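Long-range contacts in Oxidored_FMN domain-containing protein ([Pseudomonas] geniculata N1, PDB 6L6J), which acts as a 6-hydroxypseudooxynicotine amine oxidase that carries FMN and a [4Fe-4S] cluster, both probably serving in electron transfer: residues R23-P28 and W53-L58; K46-G51 and A325-P330. All blocks are in the same frame, centred on the assembly; numbering follows the deposited sequence.

Interaction 1 (R23-P28 and W53-L58); sequences RFYVVP and WGVVCL. With FMN (flavin mononucleotide), chain B.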
loop_
_atom_site.group_PDB
_atom_site.type_symbol
_atom_site.label_atom_id
_atom_site.label_comp_id
_atom_site.label_asym_id
_atom_site.label_seq_id
_atom_site.Cartn_x
_atom_site.Cartn_y
_atom_site.Cartn_z
ATOM N N ARG A 23 21.765 -5.216 -6.323
ATOM C CA ARG A 23 20.963 -6.115 -5.459
ATOM C C ARG A 23 19.586 -5.519 -5.192
ATOM O O ARG A 23 18.809 -6.209 -4.512
ATOM C CB ARG A 23 21.668 -6.359 -4.125
ATOM C CG ARG A 23 23.064 -6.954 -4.253
ATOM C CD ARG A 23 23.471 -7.663 -2.988
ATOM N NE ARG A 23 24.839 -8.125 -3.022
ATOM C CZ ARG A 23 25.241 -9.387 -3.213
ATOM N NH1 ARG A 23 24.356 -10.350 -3.408
ATOM N NH2 ARG A 23 26.542 -9.664 -3.236
ATOM N N PHE A 24 19.301 -4.299 -5.670
ATOM C CA PHE A 24 17.943 -3.691 -5.551
ATOM C C PHE A 24 17.007 -4.301 -6.609
ATOM O O PHE A 24 17.258 -4.147 -7.808
ATOM C CB PHE A 24 17.985 -2.176 -5.672
ATOM C CG PHE A 24 18.882 -1.514 -4.675
ATOM C CD1 PHE A 24 18.441 -1.285 -3.387
ATOM C CD2 PHE A 24 20.161 -1.129 -5.018
ATOM C CE1 PHE A 24 19.258 -0.671 -2.451
ATOM C CE2 PHE A 24 20.977 -0.507 -4.081
ATOM C CZ PHE A 24 20.517 -0.271 -2.805
ATOM N N TYR A 25 15.944 -4.971 -6.158
ATOM C CA TYR A 25 15.073 -5.816 -7.002
ATOM C C TYR A 25 13.623 -5.434 -6.744
ATOM O O TYR A 25 13.214 -5.505 -5.614
ATOM C CB TYR A 25 15.339 -7.282 -6.672
ATOM C CG TYR A 25 14.667 -8.295 -7.560
ATOM C CD1 TYR A 25 13.311 -8.538 -7.486
ATOM C CD2 TYR A 25 15.410 -9.065 -8.426
ATOM C CE1 TYR A 25 12.701 -9.511 -8.261
ATOM C CE2 TYR A 25 14.824 -10.042 -9.208
ATOM C CZ TYR A 25 13.469 -10.280 -9.114
ATOM O OH TYR A 25 12.927 -11.268 -9.874
ATOM N N VAL A 26 12.878 -5.062 -7.774
ATOM C CA VAL A 26 11.455 -4.654 -7.610
ATOM C C VAL A 26 10.596 -5.877 -7.905
ATOM O O VAL A 26 10.558 -6.318 -9.079
ATOM C CB VAL A 26 11.076 -3.452 -8.490
ATOM C CG1 VAL A 26 9.599 -3.103 -8.327
ATOM C CG2 VAL A 26 11.963 -2.253 -8.194
ATOM N N VAL A 27 9.945 -6.393 -6.868
ATOM C CA VAL A 27 9.148 -7.649 -6.925
ATOM C C VAL A 27 7.824 -7.330 -7.607
ATOM O O VAL A 27 7.418 -6.171 -7.660
ATOM C CB VAL A 27 8.959 -8.266 -5.531
ATOM C CG1 VAL A 27 10.230 -8.954 -5.075
ATOM C CG2 VAL A 27 8.504 -7.240 -4.493
ATOM N N PRO A 28 7.141 -8.335 -8.194
ATOM C CA PRO A 28 5.877 -8.107 -8.882
ATOM C C PRO A 28 4.897 -7.428 -7.919
ATOM O O PRO A 28 4.716 -7.924 -6.827
ATOM C CB PRO A 28 5.342 -9.498 -9.269
ATOM C CG PRO A 28 6.492 -10.450 -9.067
ATOM C CD PRO A 28 7.540 -9.752 -8.208
ATOM N N TRP A 53 16.879 0.696 -9.804
ATOM C CA TRP A 53 16.526 -0.706 -9.468
ATOM C C TRP A 53 17.102 -1.610 -10.563
ATOM O O TRP A 53 16.928 -1.286 -11.718
ATOM C CB TRP A 53 15.003 -0.843 -9.259
ATOM C CG TRP A 53 14.527 -0.062 -8.068
ATOM C CD1 TRP A 53 14.192 1.267 -8.037
ATOM C CD2 TRP A 53 14.400 -0.546 -6.710
ATOM N NE1 TRP A 53 13.853 1.627 -6.755
ATOM C CE2 TRP A 53 13.946 0.533 -5.928
ATOM C CE3 TRP A 53 14.566 -1.791 -6.096
ATOM C CZ2 TRP A 53 13.700 0.412 -4.564
ATOM C CZ3 TRP A 53 14.321 -1.917 -4.743
ATOM C CH2 TRP A 53 13.914 -0.823 -3.982
ATOM N N GLY A 54 17.862 -2.630 -10.183
ATOM C CA GLY A 54 18.522 -3.602 -11.076
ATOM C C GLY A 54 17.522 -4.490 -11.794
ATOM O O GLY A 54 17.791 -4.836 -12.941
ATOM N N VAL A 55 16.416 -4.872 -11.151
ATOM C CA VAL A 55 15.289 -5.618 -11.802
ATOM C C VAL A 55 13.972 -4.847 -11.559
ATOM O O VAL A 55 13.664 -4.485 -10.399
ATOM C CB VAL A 55 15.191 -7.068 -11.280
ATOM C CG1 VAL A 55 13.977 -7.787 -11.813
ATOM C CG2 VAL A 55 16.459 -7.879 -11.558
ATOM N N VAL A 56 13.181 -4.630 -12.601
ATOM C CA VAL A 56 11.802 -4.109 -12.431
ATOM C C VAL A 56 10.837 -5.115 -13.031
ATOM O O VAL A 56 11.040 -5.517 -14.179
ATOM C CB VAL A 56 11.670 -2.692 -12.983
ATOM C CG1 VAL A 56 10.232 -2.220 -12.980
ATOM C CG2 VAL A 56 12.556 -1.756 -12.170
ATOM N N CYS A 57 9.886 -5.566 -12.208
ATOM C CA CYS A 57 9.002 -6.720 -12.505
ATOM C C CYS A 57 7.590 -6.220 -12.796
ATOM O O CYS A 57 7.093 -5.281 -12.113
ATOM C CB CYS A 57 8.957 -7.717 -11.355
ATOM S SG CYS A 57 10.337 -8.889 -11.294
ATOM N N LEU A 58 6.943 -6.849 -13.771
ATOM C CA LEU A 58 5.494 -6.645 -14.035
ATOM C C LEU A 58 4.733 -7.590 -13.125
ATOM O O LEU A 58 5.289 -8.667 -12.798
ATOM C CB LEU A 58 5.176 -6.847 -15.515
ATOM C CG LEU A 58 4.906 -5.546 -16.260
ATOM C CD1 LEU A 58 5.989 -4.517 -15.979
ATOM C CD2 LEU A 58 4.760 -5.793 -17.760
HETATM N N1 FMN B . 2.651 -9.606 -5.227
HETATM C C2 FMN B . 2.476 -10.430 -6.310
HETATM O O2 FMN B . 3.043 -11.526 -6.290
HETATM N N3 FMN B . 1.764 -10.119 -7.401
HETATM C C4 FMN B . 1.148 -8.930 -7.504
HETATM O O4 FMN B . 0.491 -8.648 -8.504
HETATM C C4A FMN B . 1.253 -7.973 -6.367
HETATM N N5 FMN B . 0.651 -6.760 -6.404
HETATM C C5A FMN B . 0.842 -5.897 -5.380
HETATM C C6 FMN B . 0.288 -4.622 -5.446
HETATM C C7 FMN B . 0.505 -3.741 -4.405
HETATM C C7M FMN B . -0.145 -2.412 -4.463
HETATM C C8 FMN B . 1.335 -4.118 -3.255
HETATM C C8M FMN B . 1.552 -3.189 -2.096
HETATM C C9 FMN B . 1.890 -5.367 -3.174
HETATM C C9A FMN B . 1.693 -6.283 -4.198
HETATM N N10 FMN B . 2.292 -7.550 -4.157
HETATM C C10 FMN B . 2.084 -8.394 -5.220
HETATM C "C1'" FMN B . 3.152 -8.001 -3.017
HETATM C "C2'" FMN B . 4.558 -7.448 -3.157
HETATM O "O2'" FMN B . 5.134 -8.067 -4.294
HETATM C "C3'" FMN B . 5.420 -7.734 -1.964
HETATM O "O3'" FMN B . 5.605 -9.146 -1.857
HETATM C "C4'" FMN B . 4.865 -7.196 -0.645
HETATM O "O4'" FMN B . 4.357 -5.854 -0.827
HETATM C "C5'" FMN B . 5.915 -7.245 0.456
HETATM O "O5'" FMN B . 6.999 -6.416 0.073
HETATM P P FMN B . 7.077 -4.878 0.575
HETATM O O1P FMN B . 7.198 -4.941 2.081
HETATM O O2P FMN B . 8.299 -4.379 -0.129
HETATM O O3P FMN B . 5.791 -4.233 0.096
HETATM O O HOH W 1 6.676 -5.055 -9.654
#

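Interaction 2 (K46-G51 and A325-P330); sequences KARAEG and ADPFLP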
loop_
_atom_site.group_PDB
_atom_site.type_symbol
_atom_site.label_atom_id
_atom_site.label_comp_id
_atom_site.label_asym_id
_atom_site.label_seq_id
_atom_site.Cartn_x
_atom_site.Cartn_y
_atom_site.Cartn_z
ATOM N N LYS A 46 9.151 2.791 -15.902
ATOM C CA LYS A 46 10.315 3.625 -16.329
ATOM C C LYS A 46 10.951 4.309 -15.103
ATOM O O LYS A 46 12.201 4.252 -14.951
ATOM C CB LYS A 46 9.906 4.654 -17.389
ATOM C CG LYS A 46 11.062 5.299 -18.148
ATOM C CD LYS A 46 10.618 6.341 -19.190
ATOM C CE LYS A 46 11.584 7.506 -19.360
ATOM N NZ LYS A 46 10.874 8.809 -19.482
ATOM N N ALA A 47 10.140 4.924 -14.246
ATOM C CA ALA A 47 10.628 5.746 -13.116
ATOM C C ALA A 47 11.520 4.898 -12.192
ATOM O O ALA A 47 12.497 5.433 -11.587
ATOM C CB ALA A 47 9.466 6.345 -12.370
ATOM N N ARG A 48 11.206 3.608 -12.075
ATOM C CA ARG A 48 11.916 2.684 -11.145
ATOM C C ARG A 48 13.211 2.164 -11.801
ATOM O O ARG A 48 14.217 2.009 -11.091
ATOM C CB ARG A 48 10.915 1.636 -10.649
ATOM C CG ARG A 48 10.227 2.090 -9.372
ATOM C CD ARG A 48 8.727 2.156 -9.464
ATOM N NE ARG A 48 8.174 3.188 -8.614
ATOM C CZ ARG A 48 7.353 4.142 -9.025
ATOM N NH1 ARG A 48 6.990 4.213 -10.295
ATOM N NH2 ARG A 48 6.863 5.017 -8.160
ATOM N N ALA A 49 13.222 1.990 -13.118
ATOM C CA ALA A 49 14.469 1.843 -13.896
ATOM C C ALA A 49 15.307 3.142 -13.780
ATOM O O ALA A 49 16.498 3.078 -13.437
ATOM C CB ALA A 49 14.119 1.472 -15.322
ATOM N N GLU A 50 14.696 4.303 -14.017
ATOM C CA GLU A 50 15.360 5.632 -13.897
ATOM C C GLU A 50 16.031 5.719 -12.516
ATOM O O GLU A 50 17.173 6.138 -12.472
ATOM C CB GLU A 50 14.326 6.735 -14.149
ATOM C CG GLU A 50 14.805 7.891 -14.994
ATOM C CD GLU A 50 13.674 8.771 -15.522
ATOM O OE1 GLU A 50 12.900 8.301 -16.432
ATOM O OE2 GLU A 50 13.551 9.944 -15.042
ATOM N N GLY A 51 15.354 5.279 -11.440
ATOM C CA GLY A 51 15.803 5.363 -10.028
ATOM C C GLY A 51 16.909 4.384 -9.643
ATOM O O GLY A 51 17.538 4.588 -8.585
ATOM N N ALA A 325 7.207 4.322 -2.855
ATOM C CA ALA A 325 7.469 5.515 -2.011
ATOM C C ALA A 325 8.733 6.228 -2.486
ATOM O O ALA A 325 8.727 7.461 -2.436
ATOM C CB ALA A 325 7.611 5.100 -0.560
ATOM N N ASP A 326 9.788 5.485 -2.855
ATOM C CA ASP A 326 11.046 6.077 -3.386
ATOM C C ASP A 326 11.575 5.253 -4.561
ATOM O O ASP A 326 12.518 4.464 -4.441
ATOM C CB ASP A 326 12.123 6.291 -2.311
ATOM C CG ASP A 326 13.035 7.452 -2.672
ATOM O OD1 ASP A 326 13.064 7.816 -3.845
ATOM O OD2 ASP A 326 13.654 8.016 -1.764
ATOM N N PRO A 327 11.007 5.471 -5.761
ATOM C CA PRO A 327 11.582 4.939 -6.990
ATOM C C PRO A 327 13.096 5.182 -7.085
ATOM O O PRO A 327 13.723 4.470 -7.817
ATOM C CB PRO A 327 10.867 5.691 -8.123
ATOM C CG PRO A 327 9.859 6.616 -7.455
ATOM C CD PRO A 327 9.764 6.217 -5.998
ATOM N N PHE A 328 13.640 6.139 -6.321
ATOM C CA PHE A 328 15.044 6.615 -6.450
ATOM C C PHE A 328 15.900 6.117 -5.277
ATOM O O PHE A 328 17.091 6.459 -5.258
ATOM C CB PHE A 328 15.057 8.129 -6.675
ATOM C CG PHE A 328 14.948 8.483 -8.146
ATOM C CD1 PHE A 328 13.810 8.172 -8.876
ATOM C CD2 PHE A 328 16.005 9.066 -8.823
ATOM C CE1 PHE A 328 13.729 8.429 -10.236
ATOM C CE2 PHE A 328 15.921 9.343 -10.179
ATOM C CZ PHE A 328 14.782 9.019 -10.890
ATOM N N LEU A 329 15.357 5.272 -4.393
ATOM C CA LEU A 329 16.092 4.741 -3.212
ATOM C C LEU A 329 17.494 4.284 -3.656
ATOM O O LEU A 329 18.493 4.734 -3.076
ATOM C CB LEU A 329 15.259 3.642 -2.530
ATOM C CG LEU A 329 15.953 2.832 -1.430
ATOM C CD1 LEU A 329 14.988 2.534 -0.282
ATOM C CD2 LEU A 329 16.532 1.533 -1.970
ATOM N N PRO A 330 17.643 3.417 -4.695
ATOM C CA PRO A 330 18.965 3.017 -5.177
ATOM C C PRO A 330 19.917 4.153 -5.587
ATOM O O PRO A 330 21.082 4.099 -5.236
ATOM C CB PRO A 330 18.674 2.148 -6.402
ATOM C CG PRO A 330 17.277 1.608 -6.164
ATOM C CD PRO A 330 16.563 2.685 -5.373
#

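Interaction 1 (R23-P28 and W53-L58)
Val-26 N donates to Val-55 O at 2.8 Å and Gly-54 N to Phe-24 O at 2.9 Å, two backbone bonds that set the two segments side by side with Tyr-25 level with Val-55. The axes of strands 24-26 and 55-58 approach to 4.8 Å and run parallel, 11° apart.

Three aromatic contacts follow. Phe-24 turns its ring edge to the face of Trp-53, a T-shaped pair whose six-membered rings have centroids 5.8 Å apart and planes at 80°. The Tyr-25 ring lies alongside Val-55 because its CG is anti to the backbone N (chi1 -172°), which brings Val-55 CG1 over one face in a CH-pi contact, 3.8 Å from the ring centroid. Cys-57 SG approaches the same ring obliquely, 4.8 Å from its centroid, as a sulfur-aromatic contact; the phenol oxygen itself is hydrogen-bonded to Tyr-168 OH.

Val-26 and Val-56 turn to the face of the sheet away from Tyr-25 and Val-55. There Val-26 CG2 sits above the Trp-53 ring, toward its rim and 3.3 Å from Trp-53 CD2, the two side chains crossing at about a right angle; the same methyl also touches Val-56 CG2. Separately, Pro-28 CD rests on Cys-57 CB.

Beyond Val-26 the segment reaches the cofactor: the O2' hydroxyl of the FMN ribityl chain donates to Pro-28 O at 2.6 Å, and Val-27 CG2 packs near the same hydroxyl. Neighbouring strands joined through helix 38-51 form the first beta-alpha-beta unit of an eight-stranded TIM barrel, with FMN at the C-terminal ends of its strands, as in the NADH:flavin oxidoreductase family.

Interaction 2 (K46-G51 and A325-P330)
Gly-51, Ala-47 and Arg-48 meet Pro-327 and Phe-328 where helix 38-51 of the TIM barrel packs against the turn between helices 321-325 and 329-334, which follow the last barrel strand. That turn is a type I beta turn from Asp-326 to Leu-329, closed by Leu-329 N donating to Asp-326 O.

Along the helix, Ala-47 comes first: its carbonyl oxygen lies 3.5 Å from Phe-328 CE1 while also accepting the helical bond from Gly-51 N. Arg-48 follows, its side chain bent at chi2 (122°) and chi3 so that the guanidinium lies against Pro-327, whose CG sits over one face of the group, 3.5 Å from Arg-48 NH2. The charge has its strongest partners elsewhere: a salt bridge to Glu-371, a cation-pi contact with Phe-44, and a hydrogen bond from NE to Ser-323 O. Glu-50 contributes its aliphatic base, with CB 4.0 Å from Phe-328 CZ, while its carboxylate forms a long salt bridge with Lys-46.

Gly-51, lacking a side chain, lets the helix come close to the turn. Its CA stands over the centre of the Phe-328 ring, 3.5 Å from the centroid and 8° off the ring normal, a CH-pi contact. With an alanine in place of Phe-328 the ring face is lost, which would probably open a gap beside Gly-51 and Glu-50 and leave Gly-51 CA without its CH-pi partner. The same CA makes a CA-H...O contact with Pro-327 O, 3.2 Å away and nearly straight at 163°, and Gly-51 O lies 3.5 Å from Pro-330 CB.

Interactions 1 and 2 have centres 10 Å apart and are joined by helix 38-51, which connects the two strands of interaction 1 and supplies one side of interaction 2. Trp-53 is the main link: its backbone N lies 3.2 Å from Arg-48 O, probably a hydrogen bond, and its NE1 makes a weak hydrogen bond to Pro-327 O at 3.0 Å. Phe-24 adds a second link, with CE1 3.5 Å from Leu-329 CD2. The two contacts stand differently to the redox centres. Residues 23-28 reach FMN directly, whereas in interaction 2 the Arg-48 side chain stays about 8 Å from the iron-sulfur cluster and about 11 Å from FMN.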